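PDB 4B9G: CS6 fimbrial subunit B, CS6 fimbrial subunit A from Escherichia coli, which is a pilin of the enterotoxigenic E. coli colonization factor CS6, probably serving adhesion to host cells, here completed by a donor strand from CssA in an engineered fusion. Local coordinates for residues V21-V26 with Q37-E42; S63-G68 with F93-K98; N81-K86 with S112-G117. One frame throughout, in Å; residues are numbered along the deposited sequence.

How the contacts relate
All three contacts lie in the CssB part of the fusion and bear on one mixed sheet. Contact 1 and contact 3 are antiparallel strand pairs, joined because strands 37-44 and 108-119 are neighbours: Tyr39 of one meets Tyr82 of the other. Each has a face of buried tyrosine and aliphatic groups, but contact 1 carries a charged pair at its outer surface, whereas contact 3, the most buried, packs one isoleucine against both a tyrosine ring and a guanidinium. Contact 2 is smaller and different in kind, a loop turn docked on a strand end of that sheet by one direct hydrogen bond and water, about 9 Å from contact 3 between centres.

Contact 1: residues V21-V26 with Q37-E42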
ATOM      1  N   VAL A  21       7.739  -6.141   7.724  1.00  7.49           N
ATOM      2  CA  VAL A  21       6.686  -6.029   6.741  1.00  7.16           C
ATOM      3  C   VAL A  21       6.716  -7.152   5.730  1.00  7.00           C
ATOM      4  O   VAL A  21       7.779  -7.531   5.242  1.00  8.25           O
ATOM      5  CB  VAL A  21       6.787  -4.677   5.997  1.00  8.90           C
ATOM      6  CG1 VAL A  21       5.729  -4.488   5.028  1.00 11.77           C
ATOM      7  CG2 VAL A  21       6.893  -3.551   6.916  1.00  9.19           C
ATOM      8  N   ARG A  22       5.536  -7.681   5.381  1.00  6.54           N
ATOM      9  CA  ARG A  22       5.390  -8.613   4.278  1.00  7.38           C
ATOM     10  C   ARG A  22       4.246  -8.142   3.361  1.00  6.42           C
ATOM     11  O   ARG A  22       3.237  -7.592   3.814  1.00  7.11           O
ATOM     12  CB  ARG A  22       5.093 -10.025   4.830  1.00 15.75           C
ATOM     13  CG  ARG A  22       4.523 -11.048   3.934  1.00 14.89           C
ATOM     14  CD  ARG A  22       4.544 -12.357   4.660  1.00  9.74           C
ATOM     15  NE  ARG A  22       3.343 -12.814   5.367  1.00  8.53           N
ATOM     16  CZ  ARG A  22       2.482 -13.705   4.884  1.00  7.84           C
ATOM     17  NH1 ARG A  22       2.592 -14.171   3.645  1.00  8.44           N
ATOM     18  NH2 ARG A  22       1.507 -14.145   5.666  1.00 10.07           N
ATOM     19  N   ILE A  23       4.403  -8.414   2.068  1.00  6.28           N
ATOM     20  CA  ILE A  23       3.430  -8.128   1.021  1.00  6.41           C
ATOM     21  C   ILE A  23       2.881  -9.457   0.490  1.00  5.94           C
ATOM     22  O   ILE A  23       3.644 -10.415   0.275  1.00  6.85           O
ATOM     23  CB  ILE A  23       4.091  -7.405  -0.154  1.00  7.48           C
ATOM     24  CG1 ILE A  23       4.915  -6.196   0.312  1.00  7.75           C
ATOM     25  CG2 ILE A  23       3.032  -7.081  -1.224  1.00  9.04           C
ATOM     26  CD1 ILE A  23       4.122  -5.111   0.995  1.00  8.22           C
ATOM     27  N   ILE A  24       1.562  -9.511   0.286  1.00  6.12           N
ATOM     28  CA  ILE A  24       0.880 -10.706  -0.217  1.00  6.67           C
ATOM     29  C   ILE A  24       0.060 -10.323  -1.457  1.00  6.44           C
ATOM     30  O   ILE A  24      -1.016  -9.729  -1.340  1.00  6.22           O
ATOM     31  CB  ILE A  24      -0.059 -11.344   0.839  1.00  7.93           C
ATOM     32  CG1 ILE A  24       0.616 -11.459   2.208  1.00  8.81           C
ATOM     33  CG2 ILE A  24      -0.530 -12.703   0.343  1.00 10.77           C
ATOM     34  CD1 ILE A  24      -0.271 -12.031   3.303  1.00 11.34           C
ATOM     35  N   PRO A  25       0.568 -10.606  -2.672  1.00  8.26           N
ATOM     36  CA  PRO A  25      -0.220 -10.316  -3.885  1.00  8.35           C
ATOM     37  C   PRO A  25      -1.502 -11.126  -3.950  1.00  8.99           C
ATOM     38  O   PRO A  25      -1.532 -12.257  -3.466  1.00 11.50           O
ATOM     39  CB  PRO A  25       0.728 -10.717  -5.030  1.00 10.09           C
ATOM     40  CG  PRO A  25       2.103 -10.573  -4.399  1.00 14.18           C
ATOM     41  CD  PRO A  25       1.930 -11.076  -3.004  1.00 14.79           C
ATOM     42  N   VAL A  26      -2.527 -10.550  -4.577  1.00  8.68           N
ATOM     43  CA  VAL A  26      -3.737 -11.271  -4.939  1.00  9.40           C
ATOM     44  C   VAL A  26      -3.680 -11.555  -6.434  1.00  9.20           C
ATOM     45  O   VAL A  26      -3.274 -10.710  -7.248  1.00  9.86           O
ATOM     46  CB  VAL A  26      -5.018 -10.488  -4.567  1.00 10.03           C
ATOM     47  CG1 VAL A  26      -6.282 -11.258  -4.951  1.00 11.81           C
ATOM     48  CG2 VAL A  26      -5.033 -10.179  -3.067  1.00 10.85           C
ATOM     49  N   GLN A  37      -9.434  -6.328  -3.607  1.00  6.80           N
ATOM     50  CA  GLN A  37      -8.115  -6.249  -3.030  1.00  6.66           C
ATOM     51  C   GLN A  37      -7.073  -6.719  -4.033  1.00  6.29           C
ATOM     52  O   GLN A  37      -7.127  -7.842  -4.548  1.00  9.08           O
ATOM     53  CB  GLN A  37      -8.020  -7.112  -1.768  1.00  8.76           C
ATOM     54  CG  GLN A  37      -8.927  -6.676  -0.646  1.00 10.62           C
ATOM     55  CD  GLN A  37      -8.917  -7.677   0.483  1.00 15.81           C
ATOM     56  OE1 GLN A  37      -7.903  -7.882   1.132  1.00 16.11           O
ATOM     57  NE2 GLN A  37     -10.039  -8.334   0.698  1.00 18.70           N
ATOM     58  N   LEU A  38      -6.078  -5.876  -4.307  1.00  5.14           N
ATOM     59  CA  LEU A  38      -5.011  -6.194  -5.259  1.00  5.37           C
ATOM     60  C   LEU A  38      -3.815  -6.872  -4.586  1.00  5.41           C
ATOM     61  O   LEU A  38      -3.159  -7.730  -5.201  1.00  6.18           O
ATOM     62  CB  LEU A  38      -4.569  -4.942  -5.983  1.00  5.89           C
ATOM     63  CG  LEU A  38      -5.672  -4.201  -6.742  1.00  6.04           C
ATOM     64  CD1 LEU A  38      -5.097  -2.958  -7.443  1.00  7.71           C
ATOM     65  CD2 LEU A  38      -6.401  -5.107  -7.734  1.00  7.64           C
ATOM     66  N   TYR A  39      -3.518  -6.464  -3.361  1.00  5.33           N
ATOM     67  CA  TYR A  39      -2.503  -7.078  -2.518  1.00  5.51           C
ATOM     68  C   TYR A  39      -2.824  -6.695  -1.078  1.00  5.12           C
ATOM     69  O   TYR A  39      -3.607  -5.764  -0.839  1.00  5.48           O
ATOM     70  CB  TYR A  39      -1.074  -6.690  -2.934  1.00  5.72           C
ATOM     71  CG  TYR A  39      -0.667  -5.242  -2.762  1.00  5.46           C
ATOM     72  CD1 TYR A  39      -0.224  -4.763  -1.541  1.00  5.70           C
ATOM     73  CD2 TYR A  39      -0.689  -4.360  -3.833  1.00  5.49           C
ATOM     74  CE1 TYR A  39       0.211  -3.444  -1.393  1.00  6.39           C
ATOM     75  CE2 TYR A  39      -0.266  -3.036  -3.701  1.00  5.72           C
ATOM     76  CZ  TYR A  39       0.199  -2.585  -2.477  1.00  5.75           C
ATOM     77  OH  TYR A  39       0.657  -1.302  -2.290  1.00  5.96           O
ATOM     78  N   THR A  40      -2.214  -7.397  -0.137  1.00  5.03           N
ATOM     79  CA  THR A  40      -2.345  -7.033   1.274  1.00  5.32           C
ATOM     80  C   THR A  40      -0.938  -6.872   1.867  1.00  5.46           C
ATOM     81  O   THR A  40       0.085  -7.291   1.275  1.00  5.83           O
ATOM     82  CB  THR A  40      -3.190  -8.017   1.997  1.00  6.94           C
ATOM     83  OG1 THR A  40      -4.560  -8.038   1.620  1.00 12.49           O
ATOM     84  CG2 THR A  40      -2.589  -9.257   2.142  1.00  4.75           C
ATOM     85  N   VAL A  41      -0.900  -6.221   3.017  1.00  5.43           N
ATOM     86  CA  VAL A  41       0.326  -5.884   3.731  1.00  6.05           C
ATOM     87  C   VAL A  41       0.128  -6.293   5.187  1.00  5.98           C
ATOM     88  O   VAL A  41      -0.916  -5.977   5.789  1.00  7.02           O
ATOM     89  CB  VAL A  41       0.598  -4.367   3.682  1.00  6.33           C
ATOM     90  CG1 VAL A  41       1.927  -4.031   4.366  1.00  6.78           C
ATOM     91  CG2 VAL A  41       0.557  -3.853   2.247  1.00  6.61           C
ATOM     92  N   GLU A  42       1.114  -6.979   5.763  1.00  5.94           N
ATOM     93  CA  GLU A  42       1.080  -7.355   7.179  1.00  7.02           C
ATOM     94  C   GLU A  42       2.366  -6.895   7.831  1.00  6.87           C
ATOM     95  O   GLU A  42       3.445  -7.029   7.249  1.00  7.26           O
ATOM     96  CB  GLU A  42       0.861  -8.867   7.350  1.00  7.90           C
ATOM     97  CG  GLU A  42      -0.396  -9.350   6.607  1.00  9.48           C
ATOM     98  CD  GLU A  42      -0.918 -10.713   7.033  1.00 11.60           C
ATOM     99  OE1 GLU A  42      -0.201 -11.469   7.705  1.00 17.16           O
ATOM    100  OE2 GLU A  42      -2.057 -11.047   6.673  1.00 12.22           O
TER
HETATM  101  O   HOH W   1       2.300 -11.997   7.902  1.00 11.46           O
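Arg22 and Glu42 run side by side from neighbouring strands and meet at their ends, NH2 to OE1, in a long salt bridge of 3.8 Å. The two flat groups are steeply turned, with guanidinium and carboxylate planes 76° apart, so they do not meet as a two-pronged pair. A water tightens the link: it accepts from Arg22 NE at 2.9 Å and donates to Glu42 OE1 at 2.6 Å. The bend at chi3 of Arg22 (96°) turns the guanidinium toward Ile24, whose CD1 methyl covers one of its faces, offset toward the rim. That isoleucine also packs across the pair, its CB 3.5 Å from Thr40 CG2. In Thr40 it is the methyl that sits between backbone N and carbonyl carbon, and this puts it against Ile24.

On the other face, Ile23 lies alongside Val41 and Tyr39. Its CD1 is 4.0 Å from Val41 CG2, while its CG2 branch approaches the Tyr39 ring at CD1. Between the two faces the backbones pair antiparallel, Arg22 with Glu42 and Ile24 with Thr40, each joined by two bonds; Val26 N adds a last one to Leu38 O at 3.0 Å.

The strands form a beta hairpin in what is probably the incomplete immunoglobulin-like fold of a chaperone-usher pilin. Strand 145-160, carrying the CssA donor sequence fused on by engineering, completes it parallel to 21-28, a pairing not natural within one subunit. Strand 108-119 flanks 37-44; the Tyr39 ring meets that of Tyr82 edge-to-face, their hydroxyls hydrogen-bonded, and Leu134 of strand 128-142 packs on Tyr39 and Val41.

Contact 2: residues S63-G68 with F93-K98; sequences SGQQIG and FMAGQK
The side-chain amide of Gln66 lies flat under the aliphatic part of Lys98, whose CB, CG and CD pass over one face of it; Lys98 CB is 4.0 Å from Gln66 CD. At the two ends of this amide, OE1 accepts a hydrogen bond from Ser59 OG, and NE2 is bonded to Thr61 OG1; the two together fix its rotation. The amide of Gln65 is placed differently, reaching past Ala95 with NE2 4.0 Å from Ala95 CB.

The motif is a type II beta turn, Met94 to Gln97, docked against the start of strand 65-72. Gly96 takes the third position with positive phi (78°), which suits a glycine, and it faces Gln65 so closely that the two CA atoms come within 4.2 Å. The usual Gln97 N to Met94 O bond closes the turn, and the side chain of Gln97 folds back over it, OE1 accepting from Met94 N at 2.8 Å in a nearly straight bond.

One direct hydrogen bond ties the turn to the strand: Gln66 N to Gly96 O at 2.7 Å. The donor lies in the plane of that carbonyl and on a lone pair. The same oxygen also lies against the start of the Gln66 side chain, 3.2 Å from its CB, and the bend at chi2 (-52°) then turns the amide toward Lys98. Gly96 N bonds in turn to Ile84 O, so Gly96 ties to both strand 65-72 and strand 79-88, through its O and its N.

A water bridges the two backbones as well, donating to Gly64 O at 2.6 Å and to Ala95 O at 2.9 Å.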
ATOM      1  N   SER A  63     -10.055  12.566  -4.247  1.00 16.51           N
ATOM      2  CA  SER A  63     -11.083  12.330  -3.233  1.00 18.35           C
ATOM      3  C   SER A  63     -10.491  12.105  -1.844  1.00 15.02           C
ATOM      4  O   SER A  63     -10.945  11.236  -1.103  1.00 16.03           O
ATOM      5  CB  SER A  63     -11.978  11.151  -3.626  1.00 22.47           C
ATOM      6  OG  SER A  63     -12.764  11.467  -4.761  1.00 24.99           O
ATOM      7  N   GLY A  64      -9.488  12.905  -1.487  1.00 14.17           N
ATOM      8  CA  GLY A  64      -8.887  12.848  -0.166  1.00 14.21           C
ATOM      9  C   GLY A  64      -7.940  11.674   0.064  1.00 13.23           C
ATOM     10  O   GLY A  64      -7.494  11.447   1.190  1.00 15.81           O
ATOM     11  N   GLN A  65      -7.621  10.929  -0.987  1.00 11.71           N
ATOM     12  CA  GLN A  65      -6.844   9.700  -0.869  1.00 10.73           C
ATOM     13  C   GLN A  65      -5.607   9.773  -1.748  1.00 10.59           C
ATOM     14  O   GLN A  65      -5.640  10.344  -2.838  1.00 12.42           O
ATOM     15  CB  GLN A  65      -7.695   8.493  -1.287  1.00 10.34           C
ATOM     16  CG  GLN A  65      -8.932   8.346  -0.455  1.00 12.85           C
ATOM     17  CD  GLN A  65      -9.761   7.161  -0.882  1.00 16.67           C
ATOM     18  OE1 GLN A  65      -9.943   6.914  -2.076  1.00 19.51           O
ATOM     19  NE2 GLN A  65     -10.272   6.415   0.087  1.00 24.50           N
ATOM     20  N   GLN A  66      -4.549   9.099  -1.298  1.00  8.62           N
ATOM     21  CA  GLN A  66      -3.341   8.906  -2.087  1.00  9.43           C
ATOM     22  C   GLN A  66      -3.496   7.683  -3.003  1.00  9.19           C
ATOM     23  O   GLN A  66      -3.482   6.539  -2.568  1.00 11.89           O
ATOM     24  CB  GLN A  66      -2.135   8.718  -1.178  1.00  9.67           C
ATOM     25  CG  GLN A  66      -1.831   9.958  -0.363  1.00  9.32           C
ATOM     26  CD  GLN A  66      -1.716  11.192  -1.236  1.00 12.51           C
ATOM     27  OE1 GLN A  66      -0.881  11.238  -2.148  1.00 14.96           O
ATOM     28  NE2 GLN A  66      -2.574  12.186  -0.997  1.00 11.82           N
ATOM     29  N   ILE A  67      -3.673   7.943  -4.289  1.00  8.12           N
ATOM     30  CA  ILE A  67      -3.897   6.903  -5.277  1.00  7.78           C
ATOM     31  C   ILE A  67      -2.570   6.480  -5.901  1.00  8.56           C
ATOM     32  O   ILE A  67      -1.829   7.312  -6.431  1.00 10.11           O
ATOM     33  CB  ILE A  67      -4.868   7.394  -6.355  1.00  8.08           C
ATOM     34  CG1 ILE A  67      -6.199   7.852  -5.730  1.00 10.39           C
ATOM     35  CG2 ILE A  67      -5.091   6.302  -7.394  1.00  9.72           C
ATOM     36  CD1 ILE A  67      -6.896   6.852  -4.883  1.00 13.03           C
ATOM     37  N   GLY A  68      -2.254   5.190  -5.822  1.00  7.73           N
ATOM     38  CA  GLY A  68      -1.095   4.623  -6.481  1.00  9.18           C
ATOM     39  C   GLY A  68      -1.492   3.848  -7.724  1.00  7.80           C
ATOM     40  O   GLY A  68      -2.674   3.631  -8.004  1.00  7.98           O
ATOM     41  N   PHE A  93      -6.007   6.011  11.351  1.00 14.28           N
ATOM     42  CA  PHE A  93      -5.647   5.968   9.910  1.00 11.64           C
ATOM     43  C   PHE A  93      -6.898   6.127   9.031  1.00 13.57           C
ATOM     44  O   PHE A  93      -7.808   5.305   9.076  1.00 19.89           O
ATOM     45  CB  PHE A  93      -4.951   4.631   9.560  1.00 11.35           C
ATOM     46  CG  PHE A  93      -4.431   4.537   8.126  1.00  8.09           C
ATOM     47  CD1 PHE A  93      -3.178   5.009   7.788  1.00  7.97           C
ATOM     48  CD2 PHE A  93      -5.187   3.946   7.135  1.00  9.63           C
ATOM     49  CE1 PHE A  93      -2.710   4.919   6.492  1.00  9.66           C
ATOM     50  CE2 PHE A  93      -4.720   3.846   5.844  1.00 11.49           C
ATOM     51  CZ  PHE A  93      -3.482   4.317   5.517  1.00 10.02           C
ATOM     52  N   MET A  94      -6.939   7.195   8.246  1.00  9.28           N
ATOM     53  CA  MET A  94      -7.987   7.402   7.256  1.00  9.81           C
ATOM     54  C   MET A  94      -7.541   6.732   5.963  1.00  8.50           C
ATOM     55  O   MET A  94      -6.403   6.926   5.544  1.00  8.06           O
ATOM     56  CB  MET A  94      -8.204   8.904   7.017  1.00 10.61           C
ATOM     57  CG  MET A  94      -8.631   9.714   8.242  1.00 13.71           C
ATOM     58  SD  MET A  94     -10.211   9.224   8.926  1.00 19.09           S
ATOM     59  CE  MET A  94     -11.292   9.629   7.560  1.00 24.68           C
ATOM     60  N   ALA A  95      -8.416   5.944   5.340  1.00  8.64           N
ATOM     61  CA  ALA A  95      -8.045   5.239   4.117  1.00  8.40           C
ATOM     62  C   ALA A  95      -7.390   6.209   3.138  1.00  7.28           C
ATOM     63  O   ALA A  95      -7.905   7.293   2.867  1.00  8.90           O
ATOM     64  CB  ALA A  95      -9.256   4.570   3.475  1.00 11.64           C
ATOM     65  N   GLY A  96      -6.265   5.781   2.592  1.00  7.04           N
ATOM     66  CA  GLY A  96      -5.538   6.553   1.611  1.00  7.66           C
ATOM     67  C   GLY A  96      -4.701   7.700   2.152  1.00  6.95           C
ATOM     68  O   GLY A  96      -4.163   8.458   1.344  1.00  7.59           O
ATOM     69  N   GLN A  97      -4.545   7.875   3.465  1.00  6.18           N
ATOM     70  CA  GLN A  97      -3.849   9.071   3.941  1.00  6.73           C
ATOM     71  C   GLN A  97      -2.349   9.053   3.630  1.00  6.50           C
ATOM     72  O   GLN A  97      -1.723   7.994   3.564  1.00  6.94           O
ATOM     73  CB  GLN A  97      -4.098   9.315   5.425  1.00  6.62           C
ATOM     74  CG  GLN A  97      -3.497   8.294   6.355  1.00  7.20           C
ATOM     75  CD  GLN A  97      -3.619   8.762   7.767  1.00  7.67           C
ATOM     76  OE1 GLN A  97      -4.736   8.915   8.275  1.00  8.16           O
ATOM     77  NE2 GLN A  97      -2.485   9.063   8.397  1.00  8.92           N
ATOM     78  N   LYS A  98      -1.742  10.192   3.499  1.00  7.41           N
ATOM     79  CA  LYS A  98      -0.328  10.415   3.278  1.00  8.15           C
ATOM     80  C   LYS A  98       0.486  10.546   4.536  1.00  9.19           C
ATOM     81  O   LYS A  98       1.664  10.292   4.499  1.00 10.98           O
ATOM     82  CB  LYS A  98      -0.085  11.653   2.424  1.00  7.91           C
ATOM     83  CG  LYS A  98       1.149  11.692   1.615  1.00 11.99           C
ATOM     84  CD  LYS A  98       1.379  12.886   0.800  1.00 17.01           C
ATOM     85  CE  LYS A  98       2.481  12.775  -0.163  1.00 24.09           C
ATOM     86  NZ  LYS A  98       2.872  13.973  -0.790  1.00 31.13           N
TER
HETATM   87  O   HOH W   2      -6.908   9.995   3.216  1.00 14.23           O
HETATM   88  O   HOH W   3       0.172  13.643  -2.982  1.00 22.57           O

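Contact 3: residues N81-K86 with S112-G117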
ATOM      1  N   ASN A  81      -5.367   1.703 -10.651  1.00  6.80           N
ATOM      2  CA  ASN A  81      -5.333   2.665  -9.567  1.00  6.87           C
ATOM      3  C   ASN A  81      -5.839   2.047  -8.263  1.00  6.26           C
ATOM      4  O   ASN A  81      -6.779   1.247  -8.281  1.00  7.01           O
ATOM      5  CB  ASN A  81      -6.235   3.853  -9.892  1.00  8.05           C
ATOM      6  CG  ASN A  81      -5.792   4.622 -11.103  1.00 10.00           C
ATOM      7  OD1 ASN A  81      -4.615   4.763 -11.360  1.00 12.76           O
ATOM      8  ND2 ASN A  81      -6.755   5.130 -11.856  1.00 13.53           N
ATOM      9  N   TYR A  82      -5.256   2.439  -7.128  1.00  6.31           N
ATOM     10  CA  TYR A  82      -5.679   1.883  -5.850  1.00  5.91           C
ATOM     11  C   TYR A  82      -5.335   2.819  -4.701  1.00  6.03           C
ATOM     12  O   TYR A  82      -4.488   3.695  -4.842  1.00  6.37           O
ATOM     13  CB  TYR A  82      -5.041   0.507  -5.602  1.00  5.79           C
ATOM     14  CG  TYR A  82      -3.565   0.551  -5.290  1.00  6.06           C
ATOM     15  CD1 TYR A  82      -2.604   0.589  -6.296  1.00  6.37           C
ATOM     16  CD2 TYR A  82      -3.123   0.544  -3.973  1.00  6.18           C
ATOM     17  CE1 TYR A  82      -1.253   0.618  -5.994  1.00  6.39           C
ATOM     18  CE2 TYR A  82      -1.773   0.554  -3.661  1.00  5.70           C
ATOM     19  CZ  TYR A  82      -0.841   0.587  -4.671  1.00  6.04           C
ATOM     20  OH  TYR A  82       0.506   0.552  -4.338  1.00  7.03           O
ATOM     21  N   TYR A  83      -5.961   2.580  -3.548  1.00  5.99           N
ATOM     22  CA  TYR A  83      -5.580   3.240  -2.306  1.00  6.08           C
ATOM     23  C   TYR A  83      -5.375   2.183  -1.212  1.00  5.47           C
ATOM     24  O   TYR A  83      -5.817   1.028  -1.336  1.00  5.78           O
ATOM     25  CB  TYR A  83      -6.626   4.267  -1.840  1.00  7.58           C
ATOM     26  CG  TYR A  83      -7.960   3.695  -1.487  1.00  7.58           C
ATOM     27  CD1 TYR A  83      -8.232   3.240  -0.206  1.00  8.59           C
ATOM     28  CD2 TYR A  83      -8.952   3.589  -2.461  1.00 10.28           C
ATOM     29  CE1 TYR A  83      -9.486   2.712   0.092  1.00 11.29           C
ATOM     30  CE2 TYR A  83     -10.191   3.072  -2.173  1.00 11.29           C
ATOM     31  CZ  TYR A  83     -10.456   2.631  -0.904  1.00 10.90           C
ATOM     32  OH  TYR A  83     -11.699   2.138  -0.583  1.00 14.25           O
ATOM     33  N   ILE A  84      -4.721   2.584  -0.127  1.00  4.83           N
ATOM     34  CA  ILE A  84      -4.462   1.704   1.011  1.00  5.10           C
ATOM     35  C   ILE A  84      -5.518   1.894   2.115  1.00  5.08           C
ATOM     36  O   ILE A  84      -5.762   3.023   2.577  1.00  5.38           O
ATOM     37  CB  ILE A  84      -3.041   1.984   1.597  1.00  5.07           C
ATOM     38  CG1 ILE A  84      -1.971   1.595   0.569  1.00  6.16           C
ATOM     39  CG2 ILE A  84      -2.845   1.279   2.937  1.00  5.52           C
ATOM     40  CD1 ILE A  84      -1.762   0.098   0.357  1.00  7.35           C
ATOM     41  N   ARG A  85      -6.125   0.788   2.542  1.00  5.11           N
ATOM     42  CA  ARG A  85      -7.099   0.728   3.631  1.00  5.60           C
ATOM     43  C   ARG A  85      -6.477  -0.067   4.790  1.00  5.52           C
ATOM     44  O   ARG A  85      -5.880  -1.131   4.561  1.00  5.89           O
ATOM     45  CB  ARG A  85      -8.363   0.012   3.139  1.00  6.54           C
ATOM     46  CG  ARG A  85      -9.491  -0.012   4.143  1.00  8.09           C
ATOM     47  CD  ARG A  85     -10.738  -0.711   3.612  1.00  9.59           C
ATOM     48  NE  ARG A  85     -10.526  -2.152   3.526  1.00  8.33           N
ATOM     49  CZ  ARG A  85     -11.098  -2.963   2.637  1.00 11.30           C
ATOM     50  NH1 ARG A  85     -11.941  -2.515   1.724  1.00 12.20           N
ATOM     51  NH2 ARG A  85     -10.792  -4.245   2.658  1.00 12.05           N
ATOM     52  N   LYS A  86      -6.611   0.432   6.020  1.00  4.91           N
ATOM     53  CA  LYS A  86      -6.191  -0.358   7.183  1.00  5.37           C
ATOM     54  C   LYS A  86      -7.290  -1.343   7.551  1.00  5.26           C
ATOM     55  O   LYS A  86      -8.434  -0.931   7.766  1.00  5.80           O
ATOM     56  CB  LYS A  86      -5.895   0.557   8.371  1.00  5.64           C
ATOM     57  CG  LYS A  86      -5.390  -0.204   9.588  1.00  6.06           C
ATOM     58  CD  LYS A  86      -4.932   0.702  10.745  1.00  7.22           C
ATOM     59  CE  LYS A  86      -6.018   1.573  11.353  1.00  7.75           C
ATOM     60  NZ  LYS A  86      -7.023   0.765  12.069  1.00  7.75           N
ATOM     61  N   SER A 112      -4.808  -3.380   3.048  1.00  5.71           N
ATOM     62  CA  SER A 112      -5.220  -3.810   1.778  1.00  5.76           C
ATOM     63  C   SER A 112      -5.090  -2.697   0.723  1.00  4.62           C
ATOM     64  O   SER A 112      -5.420  -1.542   1.003  1.00  5.65           O
ATOM     65  CB  SER A 112      -6.609  -4.429   1.819  1.00  7.64           C
ATOM     66  OG  SER A 112      -7.416  -3.485   2.278  1.00 14.36           O
ATOM     67  N   ALA A 113      -4.645  -3.060  -0.477  1.00  5.00           N
ATOM     68  CA  ALA A 113      -4.673  -2.193  -1.653  1.00  4.93           C
ATOM     69  C   ALA A 113      -5.996  -2.396  -2.369  1.00  5.06           C
ATOM     70  O   ALA A 113      -6.288  -3.512  -2.820  1.00  6.65           O
ATOM     71  CB  ALA A 113      -3.507  -2.554  -2.583  1.00  5.37           C
ATOM     72  N   ILE A 114      -6.793  -1.340  -2.452  1.00  5.27           N
ATOM     73  CA  ILE A 114      -8.172  -1.410  -2.933  1.00  5.85           C
ATOM     74  C   ILE A 114      -8.304  -0.753  -4.313  1.00  5.78           C
ATOM     75  O   ILE A 114      -8.016   0.436  -4.473  1.00  6.32           O
ATOM     76  CB  ILE A 114      -9.132  -0.710  -1.944  1.00  7.13           C
ATOM     77  CG1 ILE A 114      -8.981  -1.310  -0.537  1.00  8.78           C
ATOM     78  CG2 ILE A 114     -10.565  -0.784  -2.447  1.00  8.25           C
ATOM     79  CD1 ILE A 114      -9.201  -2.793  -0.478  1.00 10.74           C
ATOM     80  N   TYR A 115      -8.729  -1.541  -5.299  1.00  6.13           N
ATOM     81  CA  TYR A 115      -8.874  -1.086  -6.681  1.00  6.23           C
ATOM     82  C   TYR A 115      -9.946  -0.012  -6.811  1.00  6.89           C
ATOM     83  O   TYR A 115     -11.080  -0.178  -6.322  1.00  8.16           O
ATOM     84  CB  TYR A 115      -9.231  -2.293  -7.548  1.00  7.24           C
ATOM     85  CG  TYR A 115      -9.386  -1.982  -9.012  1.00  7.44           C
ATOM     86  CD1 TYR A 115      -8.282  -1.907  -9.865  1.00  8.81           C
ATOM     87  CD2 TYR A 115     -10.642  -1.751  -9.564  1.00 14.41           C
ATOM     88  CE1 TYR A 115      -8.421  -1.616 -11.209  1.00 10.37           C
ATOM     89  CE2 TYR A 115     -10.792  -1.464 -10.932  1.00 14.89           C
ATOM     90  CZ  TYR A 115      -9.672  -1.409 -11.748  1.00 10.07           C
ATOM     91  OH  TYR A 115      -9.815  -1.097 -13.076  1.00 11.55           O
ATOM     92  N   THR A 116      -9.602   1.063  -7.517  1.00  7.09           N
ATOM     93  CA  THR A 116     -10.530   2.174  -7.725  1.00  9.35           C
ATOM     94  C   THR A 116     -10.785   2.524  -9.185  1.00 11.88           C
ATOM     95  O   THR A 116     -11.590   3.408  -9.464  1.00 17.17           O
ATOM     96  CB  THR A 116     -10.028   3.465  -7.077  1.00 12.45           C
ATOM     97  OG1 THR A 116      -8.781   3.848  -7.671  1.00 15.34           O
ATOM     98  CG2 THR A 116      -9.855   3.296  -5.640  1.00 13.55           C
ATOM     99  N   GLY A 117     -10.099   1.863 -10.111  1.00 12.61           N
ATOM    100  CA  GLY A 117     -10.225   2.175 -11.533  1.00 13.92           C
ATOM    101  C   GLY A 117      -8.887   2.012 -12.222  1.00 10.13           C
ATOM    102  O   GLY A 117      -7.964   1.478 -11.628  1.00  9.55           O
TER
HETATM  103  O   HOH W   4      -9.607   5.652 -11.235  1.00 19.87           O
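Ile114 meets two flat groups from the facing strand with different atoms: CB the ring of Tyr83, CD1 the guanidinium of Arg85. Its CB stands over one face of the Tyr83 ring, 3.9 Å from the centroid and 18° off the normal, a CH-pi contact displaced toward the rim. Its CD1 covers a face of the guanidinium, 3.5 Å from Arg85 NH1. Tyr83 reaches this place because its CG sits between backbone N and carbonyl carbon (chi1 64°), laying the ring across the neighbouring strand. Thr116 then comes at the edge of the same ring, CG2 to Tyr83 CD2 at 3.3 Å, a tight fit. Arg85 bends at chi3 to come down on the isoleucine, and Asp87 fixes it: its OD1 makes a salt bridge with Arg85 NE, while its OD2 is hydrogen-bonded to Ser112 OG.

The reverse face is formed by Tyr82, Ile84, Ala113 and Tyr115. Here Ala113 CB nestles 3.4 Å from Tyr82 CD2, approaching the ring obliquely. The backbones are antiparallel, with paired bonds at Tyr83 with Ile114 and Arg85 with Ser112. At the far end the pattern breaks in a beta bulge: Asn81 O accepts from Thr116 N at 2.9 Å, but Asn81 N donates to Gly117 O at 2.8 Å.

Strand 79-88 lies between 108-119 and 65-72, and Tyr82 is bonded through its backbone to Gly68. Strand 37-44 continues the sheet beyond 108-119, pairing with Ala113, and its Leu38 packs against Tyr82.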